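Local coordinates for uncharacterized protein (Xanthomonas campestris pv. campestris, PDB 3HIU), which is of unknown function but belongs to the ferritin-like clan, forming a long four-helix bundle that pairs with a second copy, at residues V152-F155 with L156-Q160. Sequence-based numbering, arbitrary orientation.
Sequences VVAF and LEREQ. With EDO (1,2-ethanediol), chain L.
The ring of Phe155 and the carboxylate of Glu159, one helical turn apart, meet obliquely, their planes 65° apart, with Glu159 OE1 3.8 Å from Phe155 CE2. Leu156, the next residue in the chain, comes to the same ring, its CD2 lying 4.0 Å from Phe155 CD2. The Phe155 ring leans toward the following turn because chi1 (171°) sets CG beside the carbonyl carbon, and the extended Glu159 chain brings OE1 to CE2. That carboxylate is anchored from outside, since Glu159 OE2 forms a salt bridge with Arg6 of the second subunit, whose side chain also packs on Phe155. The third flat group, the Arg158 guanidinium, stands oblique to the carbonyl of Ala154 and brings NH1 3.9 Å from Ala154 CB.

The remaining contacts illustrate how the last two turns of a helix pair side chains four residues apart. Val152 and Leu156 run side by side, CG1 against CD1; Val153 and Glu157 do the same, Val153 CG1 lying 3.5 Å from Glu157 CD. Beyond CG the Glu157 chain is extended and carries OE1 to a bound ethanediol, probably from the crystallisation liquor, whose O2 donates a hydrogen bond to Glu157 OE1 at 2.7 Å. Four i+4 backbone bonds join residues 152-155 to 156-159, the straightest from Glu157 N to Val153 O (2.9 Å, 169° at the hydrogen), and Gln160 N to Leu156 O adds a fifth. Gln160 then leaves helical geometry.

The contact belongs to the C-terminal end of helix 124-159, its centre about 27 Å from the centre of the chain. Phe155 and Arg158 rest on the loop residue Tyr35, between helices 2-28 and 36-62, while Val152 and Val153 pack on Val116 of the second subunit, joining the helix end to the dimer interface.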
loop_
_atom_site.group_PDB
_atom_site.type_symbol
_atom_site.label_atom_id
_atom_site.label_comp_id
_atom_site.label_asym_id
_atom_site.label_seq_id
_atom_site.Cartn_x
_atom_site.Cartn_y
_atom_site.Cartn_z
ATOM N N VAL B 152 2.790 1.070 -17.958
ATOM C CA VAL B 152 3.111 -0.343 -18.131
ATOM C C VAL B 152 3.265 -0.716 -19.611
ATOM O O VAL B 152 4.265 -1.317 -20.024
ATOM C CB VAL B 152 2.042 -1.238 -17.487
ATOM C CG1 VAL B 152 2.286 -2.687 -17.857
ATOM C CG2 VAL B 152 2.058 -1.067 -15.982
ATOM N N VAL B 153 2.268 -0.345 -20.405
ATOM C CA VAL B 153 2.247 -0.663 -21.817
ATOM C C VAL B 153 3.454 -0.075 -22.530
ATOM O O VAL B 153 4.202 -0.788 -23.198
ATOM C CB VAL B 153 0.976 -0.133 -22.452
ATOM C CG1 VAL B 153 1.070 -0.218 -23.962
ATOM C CG2 VAL B 153 -0.213 -0.919 -21.919
ATOM N N ALA B 154 3.646 1.229 -22.374
ATOM C CA ALA B 154 4.777 1.899 -22.999
ATOM C C ALA B 154 6.072 1.215 -22.603
ATOM O O ALA B 154 6.993 1.093 -23.405
ATOM C CB ALA B 154 4.812 3.364 -22.618
ATOM N N PHE B 155 6.143 0.763 -21.358
ATOM C CA PHE B 155 7.337 0.069 -20.916
ATOM C C PHE B 155 7.531 -1.184 -21.763
ATOM O O PHE B 155 8.634 -1.461 -22.270
ATOM C CB PHE B 155 7.242 -0.324 -19.439
ATOM C CG PHE B 155 8.358 -1.216 -19.001
ATOM C CD1 PHE B 155 9.536 -0.681 -18.514
ATOM C CD2 PHE B 155 8.253 -2.595 -19.128
ATOM C CE1 PHE B 155 10.578 -1.504 -18.141
ATOM C CE2 PHE B 155 9.290 -3.422 -18.757
ATOM C CZ PHE B 155 10.456 -2.878 -18.264
ATOM N N LEU B 156 6.444 -1.936 -21.911
ATOM C CA LEU B 156 6.487 -3.201 -22.627
ATOM C C LEU B 156 6.891 -2.996 -24.090
ATOM O O LEU B 156 7.866 -3.588 -24.548
ATOM C CB LEU B 156 5.138 -3.927 -22.513
ATOM C CG LEU B 156 4.741 -4.383 -21.100
ATOM C CD1 LEU B 156 3.322 -4.952 -21.059
ATOM C CD2 LEU B 156 5.747 -5.392 -20.555
ATOM N N GLU B 157 6.148 -2.141 -24.798
ATOM C CA GLU B 157 6.385 -1.849 -26.209
ATOM C C GLU B 157 7.790 -1.342 -26.457
ATOM O O GLU B 157 8.401 -1.659 -27.475
ATOM C CB GLU B 157 5.380 -0.815 -26.700
ATOM C CG GLU B 157 3.945 -1.301 -26.625
ATOM C CD GLU B 157 2.939 -0.212 -26.953
ATOM O OE1 GLU B 157 3.221 0.973 -26.669
ATOM O OE2 GLU B 157 1.861 -0.547 -27.494
ATOM N N ARG B 158 8.290 -0.547 -25.518
ATOM C CA ARG B 158 9.648 -0.008 -25.567
ATOM C C ARG B 158 10.693 -1.110 -25.356
ATOM O O ARG B 158 11.677 -1.195 -26.096
ATOM C CB ARG B 158 9.796 1.089 -24.505
ATOM C CG ARG B 158 11.045 1.943 -24.593
ATOM C CD ARG B 158 10.978 3.124 -23.594
ATOM N NE ARG B 158 10.325 4.304 -24.160
ATOM C CZ ARG B 158 9.217 4.876 -23.693
ATOM N NH1 ARG B 158 8.612 4.397 -22.605
ATOM N NH2 ARG B 158 8.724 5.951 -24.312
ATOM N N GLU B 159 10.465 -1.957 -24.356
ATOM C CA GLU B 159 11.404 -3.021 -24.002
ATOM C C GLU B 159 11.654 -4.016 -25.130
ATOM O O GLU B 159 12.798 -4.364 -25.417
ATOM C CB GLU B 159 10.919 -3.771 -22.760
ATOM C CG GLU B 159 11.337 -5.229 -22.736
ATOM C CD GLU B 159 11.452 -5.784 -21.335
ATOM O OE1 GLU B 159 10.475 -6.390 -20.850
ATOM O OE2 GLU B 159 12.524 -5.607 -20.721
ATOM N N GLN B 160 10.576 -4.470 -25.760
ATOM C CA GLN B 160 10.653 -5.494 -26.795
ATOM C C GLN B 160 10.676 -4.880 -28.197
ATOM O O GLN B 160 10.310 -5.529 -29.178
ATOM C CB GLN B 160 9.471 -6.463 -26.663
ATOM C CG GLN B 160 8.128 -5.767 -26.484
ATOM C CD GLN B 160 6.932 -6.653 -26.791
ATOM O OE1 GLN B 160 6.982 -7.873 -26.630
ATOM N NE2 GLN B 160 5.844 -6.033 -27.235
HETATM C C1 EDO L . 1.272 3.883 -26.398
HETATM O O1 EDO L . 2.437 3.134 -26.020
HETATM C C2 EDO L . 0.579 3.237 -27.589
HETATM O O2 EDO L . 0.785 1.820 -27.539
#